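Local coordinates for protein agarase (Pseudoalteromonas fuliginea, PDB 6XJ9) that probably hydrolyses agarose, the galactan of red-algal cell walls, as a family 50 glycoside hydrolase with a carbohydrate-binding-module-like domain, at residues 43-52 / 64-75; 518-529 / 584-594. One frame throughout, in Å; residues are numbered along the deposited sequence.

Contact 1 of 2, residues 43-52 / 64-75; sequences VDYQSNSAIV and QSKKNSYASIVF
Gln46 and Val74 face each other as a hydrogen-bonded pair in the antiparallel ladder that joins strand 45-48 to strand 70-75. Their two bonds are short and nearly straight: Gln46 N reaches Val74 O at 2.8 Å, and Val74 N reaches Gln46 O at 2.7 Å. Asn48 and Ser72 repeat the pattern, with the Asn48 N to Ser72 O bond more bent at 144°. Beyond the ladder the 43-52 segment turns at Ser49, whose O accepts from Gln64 N at 2.7 Å. The turn has its own tie, since Ser47 OG donates to Ala50 O at 2.8 Å. Across from it, Asn68 lays its amide beside Ser49 CB and OG while ND2 donates in the amide plane to Gln64 O.

Apolar contacts gather on the face carrying Tyr45, Ile73 and Phe75. Ile73 swings CG1 away from its backbone N (chi1 174°), which brings CD1 against both Tyr45 CD1 and Val52 CG2, 3.7 Å from the latter. Phe75 CD1 meets both Val43 CG1 and Tyr45 CB, and Leu59, Ile203 and Ile206 extend this packing into neighbouring strands. On the other face Val74 CG2 lies 3.6 Å from Asn48 ND2, next to Ser72 OG.

The ladder belongs to the CBM-like domain, where strand 70-75 pairs on its other side with strand 185-193. Its mainly apolar face, which includes Ser47, packs against strands 58-63 and 199-210, and the other mixes Gln46, Asn48, Ser72 and Val74; backbone bonds thus fix the register while apolar side chains tie the strand pair to the rest of the domain.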
# COMPACT_ATOMS: atom_id res chain seq x y z
N VAL A 43 24.03 28.77 10.08
CA VAL A 43 24.73 28.23 11.24
C VAL A 43 25.79 27.25 10.77
O VAL A 43 25.71 26.71 9.67
CB VAL A 43 23.76 27.61 12.28
CG1 VAL A 43 23.30 26.21 11.89
CG2 VAL A 43 24.37 27.61 13.68
N ASP A 44 26.81 27.04 11.61
CA ASP A 44 27.92 26.18 11.22
C ASP A 44 27.51 24.72 11.40
O ASP A 44 26.89 24.35 12.40
CB ASP A 44 29.22 26.57 11.91
CG ASP A 44 29.73 27.92 11.44
OD1 ASP A 44 29.89 28.09 10.21
OD2 ASP A 44 29.94 28.81 12.29
N TYR A 45 27.84 23.91 10.40
CA TYR A 45 27.56 22.48 10.45
C TYR A 45 28.77 21.72 9.91
O TYR A 45 29.58 22.27 9.17
CB TYR A 45 26.32 22.15 9.61
CG TYR A 45 26.47 22.42 8.14
CD1 TYR A 45 27.00 21.47 7.28
CD2 TYR A 45 26.05 23.62 7.59
CE1 TYR A 45 27.13 21.72 5.92
CE2 TYR A 45 26.17 23.89 6.24
CZ TYR A 45 26.71 22.93 5.40
OH TYR A 45 26.82 23.18 4.07
N GLN A 46 28.85 20.45 10.32
CA GLN A 46 29.82 19.49 9.81
C GLN A 46 29.05 18.23 9.39
O GLN A 46 27.98 17.95 9.91
CB GLN A 46 30.91 19.22 10.85
CG GLN A 46 30.43 18.53 12.12
CD GLN A 46 30.23 19.39 13.34
OE1 GLN A 46 29.54 20.42 13.33
NE2 GLN A 46 30.81 18.95 14.45
N SER A 47 29.61 17.50 8.41
CA SER A 47 28.97 16.29 7.92
C SER A 47 29.86 15.08 8.16
O SER A 47 31.06 15.21 8.39
CB SER A 47 28.57 16.44 6.48
OG SER A 47 29.72 16.53 5.65
N ASN A 48 29.23 13.89 8.13
CA ASN A 48 29.89 12.63 8.42
C ASN A 48 29.27 11.59 7.49
O ASN A 48 28.09 11.25 7.64
CB ASN A 48 29.71 12.22 9.89
CG ASN A 48 30.16 13.26 10.89
OD1 ASN A 48 31.24 13.15 11.46
ND2 ASN A 48 29.34 14.28 11.11
N SER A 49 30.05 11.14 6.50
CA SER A 49 29.55 10.25 5.46
C SER A 49 28.29 10.84 4.83
O SER A 49 27.31 10.13 4.57
CB SER A 49 29.28 8.87 6.02
OG SER A 49 30.44 8.33 6.63
N ALA A 50 28.31 12.16 4.61
CA ALA A 50 27.16 12.86 4.04
C ALA A 50 27.64 14.07 3.25
O ALA A 50 28.45 14.84 3.74
CB ALA A 50 26.20 13.26 5.14
N ILE A 51 27.14 14.20 2.02
CA ILE A 51 27.45 15.34 1.19
C ILE A 51 26.34 16.37 1.35
O ILE A 51 25.18 16.08 1.06
CB ILE A 51 27.63 14.90 -0.28
CG1 ILE A 51 28.73 13.85 -0.42
CG2 ILE A 51 27.89 16.11 -1.18
CD1 ILE A 51 28.85 13.24 -1.79
N VAL A 52 26.71 17.57 1.82
CA VAL A 52 25.79 18.68 2.02
C VAL A 52 26.09 19.77 1.00
O VAL A 52 27.22 20.26 0.92
CB VAL A 52 25.86 19.24 3.45
CG1 VAL A 52 24.80 20.31 3.68
CG2 VAL A 52 25.75 18.15 4.51
N GLN A 64 25.46 9.00 2.89
CA GLN A 64 26.08 7.89 2.18
C GLN A 64 25.87 6.64 3.02
O GLN A 64 26.82 5.99 3.44
CB GLN A 64 27.55 8.21 1.88
CG GLN A 64 27.75 9.49 1.08
CD GLN A 64 29.21 9.85 0.93
OE1 GLN A 64 29.99 9.83 1.88
NE2 GLN A 64 29.60 10.19 -0.29
N SER A 65 24.59 6.31 3.24
CA SER A 65 24.16 5.35 4.25
C SER A 65 24.18 3.92 3.72
O SER A 65 24.10 2.98 4.51
CB SER A 65 22.80 5.74 4.81
OG SER A 65 21.91 6.08 3.77
N LYS A 66 24.31 3.75 2.40
CA LYS A 66 24.50 2.43 1.83
C LYS A 66 25.83 1.85 2.30
O LYS A 66 25.89 0.69 2.70
CB LYS A 66 24.43 2.43 0.30
CG LYS A 66 24.37 1.04 -0.35
CD LYS A 66 24.18 1.11 -1.85
CE LYS A 66 23.74 -0.19 -2.49
NZ LYS A 66 24.80 -1.22 -2.46
N LYS A 67 26.89 2.66 2.23
CA LYS A 67 28.25 2.20 2.49
C LYS A 67 28.61 2.41 3.96
O LYS A 67 29.50 1.75 4.49
CB LYS A 67 29.22 2.92 1.53
CG LYS A 67 30.71 2.74 1.83
CD LYS A 67 31.27 1.33 1.60
CE LYS A 67 32.79 1.33 1.48
NZ LYS A 67 33.35 -0.04 1.39
N ASN A 68 27.92 3.34 4.63
CA ASN A 68 28.31 3.74 5.97
C ASN A 68 27.10 3.60 6.88
O ASN A 68 26.05 4.17 6.59
CB ASN A 68 28.83 5.18 5.99
CG ASN A 68 29.94 5.42 4.99
OD1 ASN A 68 31.10 5.13 5.27
ND2 ASN A 68 29.59 5.92 3.81
N SER A 69 27.27 2.85 7.98
CA SER A 69 26.18 2.47 8.86
C SER A 69 25.78 3.65 9.74
O SER A 69 24.72 3.62 10.36
CB SER A 69 26.53 1.26 9.69
OG SER A 69 27.72 1.48 10.43
N TYR A 70 26.66 4.65 9.82
CA TYR A 70 26.34 5.92 10.45
C TYR A 70 26.70 7.05 9.49
O TYR A 70 27.83 7.13 9.03
CB TYR A 70 27.07 6.08 11.79
CG TYR A 70 26.79 7.39 12.49
CD1 TYR A 70 25.71 7.51 13.35
CD2 TYR A 70 27.57 8.51 12.25
CE1 TYR A 70 25.42 8.71 13.98
CE2 TYR A 70 27.29 9.73 12.87
CZ TYR A 70 26.21 9.82 13.74
OH TYR A 70 25.94 11.00 14.37
N ALA A 71 25.72 7.90 9.18
CA ALA A 71 25.93 9.14 8.44
C ALA A 71 25.19 10.27 9.15
O ALA A 71 24.18 10.01 9.80
CB ALA A 71 25.44 8.99 7.02
N SER A 72 25.70 11.50 9.05
CA SER A 72 25.09 12.58 9.82
C SER A 72 25.44 13.97 9.28
O SER A 72 26.44 14.17 8.59
CB SER A 72 25.47 12.47 11.27
OG SER A 72 26.80 12.91 11.49
N ILE A 73 24.57 14.93 9.62
CA ILE A 73 24.91 16.34 9.59
C ILE A 73 24.80 16.85 11.03
O ILE A 73 23.84 16.54 11.73
CB ILE A 73 24.00 17.12 8.62
CG1 ILE A 73 24.24 18.63 8.68
CG2 ILE A 73 22.53 16.76 8.84
CD1 ILE A 73 23.82 19.37 7.43
N VAL A 74 25.84 17.56 11.47
CA VAL A 74 25.92 18.03 12.84
C VAL A 74 25.97 19.55 12.82
O VAL A 74 26.86 20.13 12.21
CB VAL A 74 27.15 17.44 13.58
CG1 VAL A 74 27.24 17.94 15.01
CG2 VAL A 74 27.17 15.92 13.54
N PHE A 75 24.97 20.18 13.44
CA PHE A 75 24.95 21.62 13.63
C PHE A 75 25.55 21.94 14.99
O PHE A 75 25.06 21.46 16.01
CB PHE A 75 23.53 22.16 13.52
CG PHE A 75 22.83 21.81 12.22
CD1 PHE A 75 22.96 22.61 11.10
CD2 PHE A 75 22.02 20.69 12.14
CE1 PHE A 75 22.30 22.30 9.92
CE2 PHE A 75 21.37 20.38 10.95
CZ PHE A 75 21.50 21.19 9.85

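Contact 2 of 2, residues 518-529 / 584-594; sequences VKSHYGIVINTL and LVDFSILLTAY
Val518 opens the contact by setting CG1 3.7 Å from Leu584 CD2, near the start of the second helix. His521 follows with its imidazole edge toward Leu591 CD2, which lies close to the ring plane, while NE2 is hydrogen-bonded to Glu628. Tyr522, between helices 518-521 and 523-529, is the N-cap residue of the latter. Its ring is layered between two neighbours: Phe587 CB sits over one face, 3.9 Å from the ring centroid, and His521 CD2 covers the opposite face. The Phe587 ring itself turns an edge toward Tyr522 in an offset edge-to-face pair, planes at 66°. Tyr522 OH and Ser588 OG both hydrogen-bond to Glu628, so the phenol is held at its polar end as well. A leucine in place of Tyr522 would probably leave Glu628 without one of its hydrogen-bond partners and strip the flat cover from Phe587 CB and the His521 ring.

Here the packing becomes that of two helices, 523-529 and 584-594, crossing almost at right angles (97°) with axes 9.2 Å apart. Ile524 lays CG2 over the centre of the Tyr594 ring. Val525 divides its branches: CG1, anti to the backbone N at chi1 165°, lies over a face of the Phe587 ring, whereas CG2 presses on the second helix backbone, 3.5 Å from Leu591 N. Ile526 CG1 approaches Phe587 CE2 at 3.6 Å. One turn after Val525, Leu529 splits likewise, CD1 meeting Phe587 CE1 at 3.8 Å and CD2 meeting Leu590 CD1.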
# COMPACT_ATOMS: atom_id res chain seq x y z
N VAL A 518 35.53 -0.18 27.16
CA VAL A 518 36.12 -1.27 27.92
C VAL A 518 35.18 -1.64 29.07
O VAL A 518 34.89 -2.81 29.29
CB VAL A 518 37.57 -1.01 28.39
CG1 VAL A 518 38.04 -2.06 29.40
CG2 VAL A 518 38.52 -0.98 27.20
N LYS A 519 34.65 -0.61 29.74
CA LYS A 519 33.79 -0.82 30.90
C LYS A 519 32.51 -1.55 30.50
O LYS A 519 32.04 -2.43 31.21
CB LYS A 519 33.51 0.53 31.57
CG LYS A 519 33.16 0.46 33.05
CD LYS A 519 33.03 1.82 33.67
CE LYS A 519 34.34 2.35 34.21
NZ LYS A 519 34.17 3.69 34.83
N SER A 520 31.93 -1.17 29.35
CA SER A 520 30.69 -1.77 28.88
C SER A 520 30.92 -3.20 28.40
O SER A 520 30.07 -4.07 28.56
CB SER A 520 30.11 -0.94 27.77
OG SER A 520 29.40 0.17 28.29
N HIS A 521 32.06 -3.41 27.75
CA HIS A 521 32.38 -4.66 27.10
C HIS A 521 32.71 -5.71 28.15
O HIS A 521 32.17 -6.82 28.14
CB HIS A 521 33.52 -4.44 26.10
CG HIS A 521 33.81 -5.60 25.22
ND1 HIS A 521 34.42 -5.45 23.99
CD2 HIS A 521 33.60 -6.93 25.38
CE1 HIS A 521 34.55 -6.63 23.42
NE2 HIS A 521 34.06 -7.55 24.26
N TYR A 522 33.61 -5.35 29.07
CA TYR A 522 34.17 -6.33 29.99
C TYR A 522 33.66 -6.09 31.40
O TYR A 522 34.32 -6.47 32.36
CB TYR A 522 35.70 -6.32 29.90
CG TYR A 522 36.23 -6.69 28.54
CD1 TYR A 522 36.09 -7.98 28.04
CD2 TYR A 522 36.83 -5.74 27.73
CE1 TYR A 522 36.56 -8.33 26.78
CE2 TYR A 522 37.31 -6.07 26.48
CZ TYR A 522 37.16 -7.36 26.00
OH TYR A 522 37.62 -7.67 24.76
N GLY A 523 32.46 -5.51 31.52
CA GLY A 523 31.87 -5.20 32.82
C GLY A 523 31.81 -6.41 33.76
O GLY A 523 32.13 -6.29 34.94
N ILE A 524 31.38 -7.56 33.23
CA ILE A 524 31.23 -8.77 34.02
C ILE A 524 32.59 -9.17 34.59
O ILE A 524 32.68 -9.62 35.73
CB ILE A 524 30.63 -9.91 33.17
CG1 ILE A 524 29.20 -9.62 32.71
CG2 ILE A 524 30.74 -11.25 33.91
CD1 ILE A 524 28.18 -9.67 33.83
N VAL A 525 33.63 -9.02 33.76
CA VAL A 525 34.99 -9.40 34.12
C VAL A 525 35.48 -8.41 35.18
O VAL A 525 35.87 -8.83 36.27
CB VAL A 525 35.91 -9.42 32.89
CG1 VAL A 525 37.38 -9.44 33.27
CG2 VAL A 525 35.59 -10.58 31.96
N ILE A 526 35.44 -7.12 34.85
CA ILE A 526 35.94 -6.08 35.74
C ILE A 526 35.30 -6.24 37.12
O ILE A 526 36.01 -6.41 38.11
CB ILE A 526 35.73 -4.68 35.13
CG1 ILE A 526 36.62 -4.49 33.89
CG2 ILE A 526 35.98 -3.59 36.17
CD1 ILE A 526 36.09 -3.49 32.90
N ASN A 527 33.97 -6.21 37.17
CA ASN A 527 33.24 -6.25 38.44
C ASN A 527 33.53 -7.54 39.21
O ASN A 527 33.63 -7.53 40.43
CB ASN A 527 31.73 -6.12 38.23
CG ASN A 527 30.98 -6.05 39.53
OD1 ASN A 527 30.54 -7.08 40.05
ND2 ASN A 527 30.85 -4.85 40.08
N THR A 528 33.62 -8.67 38.50
CA THR A 528 33.81 -9.95 39.17
C THR A 528 35.22 -10.04 39.74
O THR A 528 35.41 -10.62 40.81
CB THR A 528 33.43 -11.12 38.25
OG1 THR A 528 32.05 -10.99 37.88
CG2 THR A 528 33.64 -12.46 38.90
N LEU A 529 36.22 -9.50 39.03
CA LEU A 529 37.61 -9.54 39.48
C LEU A 529 37.75 -8.89 40.85
O LEU A 529 38.64 -9.24 41.62
CB LEU A 529 38.51 -8.82 38.46
CG LEU A 529 38.93 -9.62 37.23
CD1 LEU A 529 39.49 -8.71 36.15
CD2 LEU A 529 39.95 -10.69 37.59
N LEU A 584 43.77 -6.50 28.37
CA LEU A 584 42.53 -6.72 27.64
C LEU A 584 42.54 -8.12 27.00
O LEU A 584 41.48 -8.68 26.72
CB LEU A 584 42.29 -5.60 26.62
CG LEU A 584 41.92 -4.23 27.19
CD1 LEU A 584 41.55 -3.26 26.08
CD2 LEU A 584 40.77 -4.32 28.20
N VAL A 585 43.73 -8.69 26.82
CA VAL A 585 43.83 -10.03 26.25
C VAL A 585 43.29 -11.03 27.29
O VAL A 585 42.57 -11.97 26.95
CB VAL A 585 45.25 -10.37 25.74
CG1 VAL A 585 45.45 -11.86 25.53
CG2 VAL A 585 45.57 -9.62 24.45
N ASP A 586 43.61 -10.76 28.56
CA ASP A 586 43.12 -11.55 29.68
C ASP A 586 41.62 -11.32 29.90
O ASP A 586 40.90 -12.27 30.23
CB ASP A 586 43.96 -11.27 30.93
CG ASP A 586 45.44 -11.54 30.70
OD1 ASP A 586 45.73 -12.52 30.02
OD2 ASP A 586 46.28 -10.73 31.15
N PHE A 587 41.16 -10.08 29.74
CA PHE A 587 39.74 -9.74 29.87
C PHE A 587 38.93 -10.57 28.88
O PHE A 587 37.85 -11.05 29.20
CB PHE A 587 39.52 -8.23 29.72
CG PHE A 587 39.87 -7.39 30.93
CD1 PHE A 587 40.73 -7.86 31.92
CD2 PHE A 587 39.33 -6.12 31.10
CE1 PHE A 587 41.05 -7.09 33.03
CE2 PHE A 587 39.67 -5.34 32.19
CZ PHE A 587 40.51 -5.83 33.17
N SER A 588 39.50 -10.74 27.68
CA SER A 588 38.90 -11.51 26.61
C SER A 588 38.83 -12.99 26.96
O SER A 588 37.83 -13.65 26.66
CB SER A 588 39.66 -11.27 25.34
OG SER A 588 38.81 -11.46 24.23
N ILE A 589 39.89 -13.51 27.59
CA ILE A 589 39.98 -14.90 28.01
C ILE A 589 38.92 -15.17 29.08
O ILE A 589 38.22 -16.18 29.03
CB ILE A 589 41.41 -15.23 28.50
CG1 ILE A 589 42.38 -15.44 27.32
CG2 ILE A 589 41.43 -16.42 29.45
CD1 ILE A 589 43.84 -15.53 27.72
N LEU A 590 38.78 -14.21 30.01
CA LEU A 590 37.88 -14.33 31.14
C LEU A 590 36.43 -14.24 30.66
O LEU A 590 35.62 -15.10 31.02
CB LEU A 590 38.24 -13.27 32.20
CG LEU A 590 39.62 -13.42 32.84
CD1 LEU A 590 39.84 -12.40 33.97
CD2 LEU A 590 39.86 -14.83 33.35
N LEU A 591 36.12 -13.26 29.80
CA LEU A 591 34.77 -13.16 29.25
C LEU A 591 34.41 -14.40 28.41
O LEU A 591 33.32 -14.94 28.55
CB LEU A 591 34.58 -11.85 28.48
CG LEU A 591 33.18 -11.65 27.88
CD1 LEU A 591 32.13 -11.67 28.98
CD2 LEU A 591 33.11 -10.34 27.10
N THR A 592 35.33 -14.86 27.56
CA THR A 592 35.09 -16.09 26.81
C THR A 592 34.78 -17.25 27.75
O THR A 592 33.87 -18.02 27.50
CB THR A 592 36.26 -16.45 25.89
OG1 THR A 592 36.49 -15.33 25.04
CG2 THR A 592 35.99 -17.67 25.03
N ALA A 593 35.55 -17.37 28.84
CA ALA A 593 35.43 -18.47 29.78
C ALA A 593 34.06 -18.45 30.45
O ALA A 593 33.44 -19.49 30.66
CB ALA A 593 36.55 -18.41 30.81
N TYR A 594 33.61 -17.25 30.82
CA TYR A 594 32.29 -17.07 31.40
C TYR A 594 31.23 -17.58 30.43
O TYR A 594 30.43 -18.45 30.77
CB TYR A 594 32.06 -15.62 31.86
CG TYR A 594 30.65 -15.34 32.32
CD1 TYR A 594 30.29 -15.54 33.64
CD2 TYR A 594 29.67 -14.92 31.43
CE1 TYR A 594 28.99 -15.34 34.08
CE2 TYR A 594 28.36 -14.71 31.84
CZ TYR A 594 28.03 -14.90 33.18
OH TYR A 594 26.75 -14.70 33.60

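Overall arrangement
Contact 1 and contact 2 occupy separate parts of the chain, their centres 34 Å apart and their nearest atoms about 17 Å apart, and one is complete in sequence before the other begins. Contact 1 joins neighbouring strands of the CBM-like domain through a backbone ladder; contact 2 is a helix-on-helix packing without a hydrogen bond across it. Both centres lie at a similar distance from the centre of the chain, 27 and 26 Å. A 1,2-ethanediol, probably from the crystallisation liquor, lies about 4 Å from the Tyr70 side chain of contact 1. Lys66 O of segment 64-75 accepts a hydrogen bond from Arg650, which Ser69 also touches, linking the CBM-like domain to a later region.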